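Local coordinates for N-alpha-acetyltransferase 35, NatC auxiliary subunit (Saccharomyces cerevisiae, PDB 6YGA), which serves as the auxiliary subunit of the NatC N-terminal acetyltransferase, which acetylates the N-terminal methionine of the L-A virus Gag protein, at residues Y323-Q334 and W398-Y409. Numbering follows the deposited sequence.
Sequences YQFAKFFNKLEQ and WYQNCSQNTCRY. With EDO (1,2-ethanediol), chain C; EDO (1,2-ethanediol), chain X.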
ATOM      1  N   TYR B 323       9.018   7.303 -20.942  1.00 36.64           N
ATOM      2  CA  TYR B 323       8.391   8.213 -19.990  1.00 36.19           C
ATOM      3  C   TYR B 323       6.873   8.068 -20.013  1.00 36.53           C
ATOM      4  O   TYR B 323       6.233   7.934 -18.962  1.00 34.73           O
ATOM      5  CB  TYR B 323       8.820   9.649 -20.303  1.00 37.42           C
ATOM      6  CG  TYR B 323       8.184  10.728 -19.454  1.00 39.24           C
ATOM      7  CD1 TYR B 323       8.738  11.105 -18.236  1.00 39.18           C
ATOM      8  CD2 TYR B 323       7.047  11.393 -19.889  1.00 43.00           C
ATOM      9  CE1 TYR B 323       8.162  12.101 -17.466  1.00 38.37           C
ATOM     10  CE2 TYR B 323       6.465  12.388 -19.129  1.00 43.72           C
ATOM     11  CZ  TYR B 323       7.025  12.739 -17.920  1.00 42.50           C
ATOM     12  OH  TYR B 323       6.439  13.731 -17.167  1.00 45.60           O
ATOM     13  N   GLN B 324       6.281   8.066 -21.210  1.00 37.62           N
ATOM     14  CA  GLN B 324       4.833   7.908 -21.324  1.00 38.13           C
ATOM     15  C   GLN B 324       4.387   6.494 -20.976  1.00 39.83           C
ATOM     16  O   GLN B 324       3.258   6.300 -20.508  1.00 40.13           O
ATOM     17  CB  GLN B 324       4.373   8.284 -22.732  1.00 39.69           C
ATOM     18  CG  GLN B 324       4.569   9.756 -23.078  1.00 42.25           C
ATOM     19  CD  GLN B 324       3.495  10.655 -22.484  1.00 45.17           C
ATOM     20  OE1 GLN B 324       3.148  10.540 -21.308  1.00 47.09           O
ATOM     21  NE2 GLN B 324       2.961  11.555 -23.302  1.00 44.52           N
ATOM     22  N   PHE B 325       5.245   5.494 -21.197  1.00 37.85           N
ATOM     23  CA  PHE B 325       4.920   4.149 -20.736  1.00 38.22           C
ATOM     24  C   PHE B 325       4.807   4.114 -19.218  1.00 38.29           C
ATOM     25  O   PHE B 325       3.873   3.518 -18.671  1.00 40.99           O
ATOM     26  CB  PHE B 325       5.968   3.145 -21.222  1.00 39.16           C
ATOM     27  CG  PHE B 325       5.706   1.728 -20.772  1.00 41.84           C
ATOM     28  CD1 PHE B 325       6.200   1.265 -19.559  1.00 41.72           C
ATOM     29  CD2 PHE B 325       4.970   0.858 -21.562  1.00 40.61           C
ATOM     30  CE1 PHE B 325       5.960  -0.031 -19.142  1.00 40.94           C
ATOM     31  CE2 PHE B 325       4.730  -0.443 -21.151  1.00 40.92           C
ATOM     32  CZ  PHE B 325       5.224  -0.887 -19.939  1.00 41.00           C
ATOM     33  N   ALA B 326       5.746   4.757 -18.521  1.00 36.08           N
ATOM     34  CA  ALA B 326       5.672   4.810 -17.065  1.00 35.45           C
ATOM     35  C   ALA B 326       4.467   5.612 -16.589  1.00 36.36           C
ATOM     36  O   ALA B 326       3.930   5.335 -15.513  1.00 39.41           O
ATOM     37  CB  ALA B 326       6.958   5.403 -16.491  1.00 33.18           C
ATOM     38  N   LYS B 327       4.031   6.603 -17.366  1.00 36.00           N
ATOM     39  CA  LYS B 327       2.924   7.443 -16.921  1.00 37.16           C
ATOM     40  C   LYS B 327       1.585   6.733 -17.050  1.00 36.99           C
ATOM     41  O   LYS B 327       0.637   7.078 -16.338  1.00 38.92           O
ATOM     42  CB  LYS B 327       2.899   8.753 -17.710  1.00 41.87           C
ATOM     43  CG  LYS B 327       4.008   9.717 -17.339  1.00 48.43           C
ATOM     44  CD  LYS B 327       3.592  10.654 -16.211  1.00 55.08           C
ATOM     45  CE  LYS B 327       2.560  11.667 -16.691  1.00 61.16           C
ATOM     46  NZ  LYS B 327       2.199  12.668 -15.646  1.00 64.63           N
ATOM     47  N   PHE B 328       1.484   5.741 -17.939  1.00 36.13           N
ATOM     48  CA  PHE B 328       0.198   5.157 -18.286  1.00 35.15           C
ATOM     49  C   PHE B 328       0.065   3.664 -18.014  1.00 37.29           C
ATOM     50  O   PHE B 328      -1.068   3.188 -17.892  1.00 38.90           O
ATOM     51  CB  PHE B 328      -0.114   5.401 -19.772  1.00 34.25           C
ATOM     52  CG  PHE B 328      -0.532   6.810 -20.087  1.00 36.67           C
ATOM     53  CD1 PHE B 328      -1.849   7.209 -19.922  1.00 36.95           C
ATOM     54  CD2 PHE B 328       0.387   7.735 -20.559  1.00 37.54           C
ATOM     55  CE1 PHE B 328      -2.244   8.504 -20.216  1.00 35.77           C
ATOM     56  CE2 PHE B 328      -0.000   9.034 -20.856  1.00 37.01           C
ATOM     57  CZ  PHE B 328      -1.318   9.418 -20.684  1.00 36.18           C
ATOM     58  N   PHE B 329       1.166   2.911 -17.915  1.00 37.33           N
ATOM     59  CA  PHE B 329       1.031   1.458 -17.840  1.00 41.14           C
ATOM     60  C   PHE B 329       0.361   1.014 -16.547  1.00 41.01           C
ATOM     61  O   PHE B 329      -0.280  -0.041 -16.514  1.00 41.50           O
ATOM     62  CB  PHE B 329       2.397   0.780 -17.992  1.00 43.40           C
ATOM     63  CG  PHE B 329       3.078   0.468 -16.685  1.00 40.71           C
ATOM     64  CD1 PHE B 329       3.746   1.458 -15.988  1.00 38.72           C
ATOM     65  CD2 PHE B 329       3.066  -0.820 -16.166  1.00 37.89           C
ATOM     66  CE1 PHE B 329       4.381   1.178 -14.787  1.00 39.34           C
ATOM     67  CE2 PHE B 329       3.697  -1.109 -14.966  1.00 35.40           C
ATOM     68  CZ  PHE B 329       4.358  -0.108 -14.276  1.00 37.05           C
ATOM     69  N   ASN B 330       0.482   1.810 -15.485  1.00 42.03           N
ATOM     70  CA  ASN B 330      -0.033   1.459 -14.167  1.00 41.71           C
ATOM     71  C   ASN B 330      -0.982   2.528 -13.639  1.00 43.98           C
ATOM     72  O   ASN B 330      -1.164   2.654 -12.426  1.00 44.89           O
ATOM     73  CB  ASN B 330       1.132   1.243 -13.198  1.00 40.49           C
ATOM     74  CG  ASN B 330       0.729   0.498 -11.939  1.00 40.99           C
ATOM     75  OD1 ASN B 330      -0.163  -0.347 -11.965  1.00 46.75           O
ATOM     76  ND2 ASN B 330       1.377   0.821 -10.826  1.00 36.38           N
ATOM     77  N   LYS B 331      -1.599   3.299 -14.532  1.00 45.46           N
ATOM     78  CA  LYS B 331      -2.327   4.503 -14.148  1.00 43.33           C
ATOM     79  C   LYS B 331      -3.835   4.316 -14.100  1.00 46.22           C
ATOM     80  O   LYS B 331      -4.486   4.837 -13.192  1.00 46.29           O
ATOM     81  CB  LYS B 331      -1.994   5.641 -15.119  1.00 40.33           C
ATOM     82  CG  LYS B 331      -2.535   7.002 -14.715  1.00 40.86           C
ATOM     83  CD  LYS B 331      -2.073   7.395 -13.315  1.00 45.23           C
ATOM     84  CE  LYS B 331      -0.550   7.460 -13.197  1.00 47.84           C
ATOM     85  NZ  LYS B 331       0.067   8.492 -14.074  1.00 49.39           N
ATOM     86  N   LEU B 332      -4.407   3.601 -15.069  1.00 48.97           N
ATOM     87  CA  LEU B 332      -5.856   3.457 -15.120  1.00 51.30           C
ATOM     88  C   LEU B 332      -6.356   2.506 -14.040  1.00 54.95           C
ATOM     89  O   LEU B 332      -7.403   2.747 -13.427  1.00 56.80           O
ATOM     90  CB  LEU B 332      -6.273   2.989 -16.510  1.00 51.61           C
ATOM     91  CG  LEU B 332      -5.944   4.024 -17.586  1.00 50.74           C
ATOM     92  CD1 LEU B 332      -6.254   3.473 -18.953  1.00 53.99           C
ATOM     93  CD2 LEU B 332      -6.720   5.306 -17.338  1.00 48.12           C
ATOM     94  N   GLU B 333      -5.624   1.423 -13.791  1.00 57.25           N
ATOM     95  CA  GLU B 333      -5.919   0.542 -12.672  1.00 60.25           C
ATOM     96  C   GLU B 333      -4.627  -0.121 -12.223  1.00 55.09           C
ATOM     97  O   GLU B 333      -3.660  -0.223 -12.985  1.00 55.41           O
ATOM     98  CB  GLU B 333      -6.980  -0.509 -13.030  1.00 68.59           C
ATOM     99  CG  GLU B 333      -6.544  -1.516 -14.078  1.00 76.52           C
ATOM    100  CD  GLU B 333      -7.633  -2.519 -14.410  1.00 85.67           C
ATOM    101  OE1 GLU B 333      -8.791  -2.307 -13.995  1.00 88.03           O
ATOM    102  OE2 GLU B 333      -7.329  -3.524 -15.088  1.00 92.73           O
ATOM    103  N   GLN B 334      -4.619  -0.567 -10.971  1.00 50.10           N
ATOM    104  CA  GLN B 334      -3.412  -1.128 -10.380  1.00 45.53           C
ATOM    105  C   GLN B 334      -3.073  -2.468 -11.025  1.00 41.88           C
ATOM    106  O   GLN B 334      -3.902  -3.381 -11.054  1.00 43.58           O
ATOM    107  CB  GLN B 334      -3.596  -1.290  -8.871  1.00 47.34           C
ATOM    108  CG  GLN B 334      -2.363  -1.795  -8.141  1.00 48.76           C
ATOM    109  CD  GLN B 334      -2.475  -1.642  -6.637  1.00 49.03           C
ATOM    110  OE1 GLN B 334      -2.918  -0.608  -6.137  1.00 48.45           O
ATOM    111  NE2 GLN B 334      -2.078  -2.678  -5.907  1.00 49.65           N
ATOM    112  N   TRP B 398      12.252   7.811 -10.023  1.00 37.77           N
ATOM    113  CA  TRP B 398      10.959   8.279 -10.510  1.00 36.13           C
ATOM    114  C   TRP B 398      10.250   7.191 -11.310  1.00 37.54           C
ATOM    115  O   TRP B 398       9.038   6.995 -11.165  1.00 41.37           O
ATOM    116  CB  TRP B 398      11.141   9.546 -11.351  1.00 33.58           C
ATOM    117  CG  TRP B 398       9.862  10.070 -11.929  1.00 31.66           C
ATOM    118  CD1 TRP B 398       9.025  10.993 -11.371  1.00 30.20           C
ATOM    119  CD2 TRP B 398       9.267   9.690 -13.176  1.00 30.19           C
ATOM    120  NE1 TRP B 398       7.948  11.215 -12.195  1.00 29.88           N
ATOM    121  CE2 TRP B 398       8.072  10.428 -13.309  1.00 32.62           C
ATOM    122  CE3 TRP B 398       9.629   8.803 -14.193  1.00 29.31           C
ATOM    123  CZ2 TRP B 398       7.237  10.303 -14.421  1.00 32.10           C
ATOM    124  CZ3 TRP B 398       8.798   8.679 -15.296  1.00 29.71           C
ATOM    125  CH2 TRP B 398       7.617   9.424 -15.399  1.00 30.61           C
ATOM    126  N   TYR B 399      10.989   6.471 -12.157  1.00 35.75           N
ATOM    127  CA  TYR B 399      10.389   5.382 -12.924  1.00 37.13           C
ATOM    128  C   TYR B 399       9.909   4.267 -12.005  1.00 36.75           C
ATOM    129  O   TYR B 399       8.816   3.719 -12.189  1.00 34.93           O
ATOM    130  CB  TYR B 399      11.391   4.833 -13.941  1.00 39.56           C
ATOM    131  CG  TYR B 399      11.458   5.601 -15.242  1.00 41.74           C
ATOM    132  CD1 TYR B 399      10.612   5.287 -16.298  1.00 41.13           C
ATOM    133  CD2 TYR B 399      12.374   6.630 -15.417  1.00 40.99           C
ATOM    134  CE1 TYR B 399      10.668   5.981 -17.489  1.00 42.49           C
ATOM    135  CE2 TYR B 399      12.439   7.332 -16.606  1.00 41.34           C
ATOM    136  CZ  TYR B 399      11.583   7.002 -17.639  1.00 43.07           C
ATOM    137  OH  TYR B 399      11.636   7.690 -18.829  1.00 43.65           O
ATOM    138  N   GLN B 400      10.726   3.912 -11.010  1.00 38.23           N
ATOM    139  CA  GLN B 400      10.379   2.819 -10.111  1.00 39.98           C
ATOM    140  C   GLN B 400       9.135   3.147  -9.295  1.00 40.09           C
ATOM    141  O   GLN B 400       8.323   2.260  -9.008  1.00 38.34           O
ATOM    142  CB  GLN B 400      11.566   2.501  -9.197  1.00 42.56           C
ATOM    143  CG  GLN B 400      11.342   1.324  -8.265  1.00 49.18           C
ATOM    144  CD  GLN B 400      12.641   0.691  -7.796  1.00 55.80           C
ATOM    145  OE1 GLN B 400      13.658   0.738  -8.492  1.00 59.07           O
ATOM    146  NE2 GLN B 400      12.611   0.093  -6.611  1.00 56.01           N
ATOM    147  N   ASN B 401       8.962   4.417  -8.922  1.00 40.32           N
ATOM    148  CA  ASN B 401       7.782   4.811  -8.162  1.00 39.17           C
ATOM    149  C   ASN B 401       6.495   4.607  -8.952  1.00 39.00           C
ATOM    150  O   ASN B 401       5.429   4.447  -8.347  1.00 39.72           O
ATOM    151  CB  ASN B 401       7.912   6.269  -7.719  1.00 39.14           C
ATOM    152  CG  ASN B 401       6.771   6.710  -6.831  1.00 39.04           C
ATOM    153  OD1 ASN B 401       6.660   6.279  -5.683  1.00 42.97           O
ATOM    154  ND2 ASN B 401       5.919   7.579  -7.353  1.00 34.18           N
ATOM    155  N   CYS B 402       6.571   4.583 -10.286  1.00 38.32           N
ATOM    156  CA  CYS B 402       5.364   4.432 -11.094  1.00 37.58           C
ATOM    157  C   CYS B 402       4.714   3.067 -10.911  1.00 39.95           C
ATOM    158  O   CYS B 402       3.496   2.944 -11.073  1.00 41.77           O
ATOM    159  CB  CYS B 402       5.676   4.660 -12.571  1.00 38.39           C
ATOM    160  SG  CYS B 402       6.134   6.354 -12.963  1.00 39.98           S
ATOM    161  N   SER B 403       5.489   2.036 -10.581  1.00 38.92           N
ATOM    162  CA  SER B 403       4.923   0.705 -10.426  1.00 41.27           C
ATOM    163  C   SER B 403       4.551   0.384  -8.983  1.00 40.91           C
ATOM    164  O   SER B 403       4.332  -0.788  -8.659  1.00 42.04           O
ATOM    165  CB  SER B 403       5.890  -0.350 -10.965  1.00 42.44           C
ATOM    166  OG  SER B 403       6.950  -0.559 -10.057  1.00 47.97           O
ATOM    167  N   GLN B 404       4.474   1.388  -8.114  1.00 39.95           N
ATOM    168  CA  GLN B 404       4.006   1.164  -6.757  1.00 41.14           C
ATOM    169  C   GLN B 404       2.480   1.095  -6.738  1.00 42.95           C
ATOM    170  O   GLN B 404       1.808   1.433  -7.716  1.00 44.31           O
ATOM    171  CB  GLN B 404       4.510   2.266  -5.824  1.00 39.41           C
ATOM    172  CG  GLN B 404       6.025   2.406  -5.797  1.00 39.64           C
ATOM    173  CD  GLN B 404       6.717   1.103  -5.450  1.00 43.81           C
ATOM    174  OE1 GLN B 404       6.333   0.416  -4.504  1.00 44.92           O
ATOM    175  NE2 GLN B 404       7.735   0.747  -6.228  1.00 44.76           N
ATOM    176  N   ASN B 405       1.925   0.648  -5.612  1.00 43.37           N
ATOM    177  CA  ASN B 405       0.474   0.620  -5.507  1.00 42.20           C
ATOM    178  C   ASN B 405      -0.074   2.045  -5.418  1.00 40.86           C
ATOM    179  O   ASN B 405       0.668   3.024  -5.292  1.00 37.92           O
ATOM    180  CB  ASN B 405       0.019  -0.225  -4.313  1.00 42.26           C
ATOM    181  CG  ASN B 405       0.434   0.359  -2.973  1.00 43.35           C
ATOM    182  OD1 ASN B 405      -0.069   1.401  -2.548  1.00 44.38           O
ATOM    183  ND2 ASN B 405       1.331  -0.335  -2.282  1.00 42.60           N
ATOM    184  N   THR B 406      -1.404   2.151  -5.480  1.00 40.72           N
ATOM    185  CA  THR B 406      -2.048   3.451  -5.643  1.00 40.75           C
ATOM    186  C   THR B 406      -1.831   4.377  -4.450  1.00 39.99           C
ATOM    187  O   THR B 406      -1.919   5.599  -4.610  1.00 39.66           O
ATOM    188  CB  THR B 406      -3.547   3.266  -5.909  1.00 42.04           C
ATOM    189  OG1 THR B 406      -4.120   4.519  -6.302  1.00 44.07           O
ATOM    190  CG2 THR B 406      -4.260   2.754  -4.666  1.00 42.01           C
ATOM    191  N   CYS B 407      -1.538   3.833  -3.268  1.00 39.85           N
ATOM    192  CA  CYS B 407      -1.221   4.658  -2.109  1.00 40.59           C
ATOM    193  C   CYS B 407       0.265   5.000  -2.041  1.00 42.81           C
ATOM    194  O   CYS B 407       0.626   6.161  -1.829  1.00 42.29           O
ATOM    195  CB  CYS B 407      -1.657   3.952  -0.824  1.00 42.17           C
ATOM    196  SG  CYS B 407      -3.442   3.803  -0.638  1.00 44.91           S
ATOM    197  N   ARG B 408       1.134   4.000  -2.215  1.00 41.79           N
ATOM    198  CA  ARG B 408       2.571   4.257  -2.183  1.00 38.92           C
ATOM    199  C   ARG B 408       3.002   5.160  -3.330  1.00 38.35           C
ATOM    200  O   ARG B 408       4.007   5.870  -3.215  1.00 37.76           O
ATOM    201  CB  ARG B 408       3.347   2.941  -2.234  1.00 39.81           C
ATOM    202  CG  ARG B 408       3.185   2.070  -1.004  1.00 44.28           C
ATOM    203  CD  ARG B 408       3.936   2.642   0.183  1.00 43.57           C
ATOM    204  NE  ARG B 408       3.871   1.763   1.346  1.00 46.61           N
ATOM    205  CZ  ARG B 408       4.652   1.883   2.414  1.00 46.03           C
ATOM    206  NH1 ARG B 408       5.563   2.846   2.464  1.00 46.25           N
ATOM    207  NH2 ARG B 408       4.528   1.039   3.429  1.00 43.70           N
ATOM    208  N   TYR B 409       2.265   5.138  -4.443  1.00 37.43           N
ATOM    209  CA  TYR B 409       2.590   6.007  -5.568  1.00 36.97           C
ATOM    210  C   TYR B 409       2.605   7.468  -5.136  1.00 37.28           C
ATOM    211  O   TYR B 409       3.556   8.202  -5.423  1.00 36.62           O
ATOM    212  CB  TYR B 409       1.592   5.773  -6.704  1.00 35.00           C
ATOM    213  CG  TYR B 409       1.744   6.694  -7.894  1.00 34.78           C
ATOM    214  CD1 TYR B 409       2.873   6.639  -8.707  1.00 36.49           C
ATOM    215  CD2 TYR B 409       0.747   7.603  -8.217  1.00 33.00           C
ATOM    216  CE1 TYR B 409       3.004   7.478  -9.804  1.00 36.15           C
ATOM    217  CE2 TYR B 409       0.866   8.442  -9.307  1.00 33.16           C
ATOM    218  CZ  TYR B 409       1.993   8.376 -10.096  1.00 37.13           C
ATOM    219  OH  TYR B 409       2.101   9.218 -11.181  1.00 40.10           O
TER
HETATM  220  C1  EDO C 824      -0.918  10.761 -17.317  1.00 67.99           C
HETATM  221  O1  EDO C 824      -1.177  10.555 -15.924  1.00 69.22           O
HETATM  222  C2  EDO C 824      -1.004  12.249 -17.634  1.00 67.69           C
HETATM  223  O2  EDO C 824      -0.643  12.472 -19.002  1.00 68.10           O
HETATM  224  C1  EDO X 813       7.299   5.377  -0.014  1.00 70.66           C
HETATM  225  O1  EDO X 813       6.650   5.344   1.263  1.00 71.92           O
HETATM  226  C2  EDO X 813       6.295   5.011  -1.102  1.00 68.67           C
HETATM  227  O2  EDO X 813       6.932   5.010  -2.386  1.00 67.32           O
HETATM  228  O   HOH W   1       2.840   6.923 -13.302  1.00 54.00           O
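Ala326 sets its CB against Trp398, Tyr399 and Cys402 within the TPR-like helical region of Mak10, where 323-328 and 398-402, parts of helices 319-328 and 386-402, run with their axes at 33°. That methyl lies 3.7 Å from Tyr399 CD1. The rings of Tyr323 and Trp398 are nearly parallel, 5° apart, but slid so far that they hardly overlap, with Tyr323 CE1 3.4 Å from Trp398 CH2. Tyr399 OH comes close to Tyr323 N at a poor angle for a hydrogen bond; it bonds to His367 and Thr322 instead.

Asn330 ties the loop after the first helix to 402-404, where the chain turns into helix 406-429. Its CB lies over the centre of the Phe329 ring and 3.6 Å from Cys402 O; CG, anti to the backbone N (chi1 -163°), is 3.8 Å from the same oxygen. At the tip OD1 accepts from Arg335 N, while ND2 gives an almost straight bond to a lone pair of Cys402 O at 3.0 Å and a weak one to Gln404 O. Both ends of the amide are thus engaged, which fixes its flip.

Lys331 crosses Tyr409 at about a right angle, CE 3.8 Å from Tyr409 OH; NZ curls back to Lys327 O (2.7 Å) and also bonds a 1,2-ethanediol. A water links Ala326 O to Tyr409 OH. Asn405 caps helix 406-429, OD1 taking Cys407 N and Arg408 N and ND2 bonding Asp176 OD1, while Phe142 of the N-alpha-acetyltransferase 30 chain packs on Asn405 and Gln334. Thr406 N donates to Gln334 OE1 at 3.2 Å, from well above that carbonyl's plane.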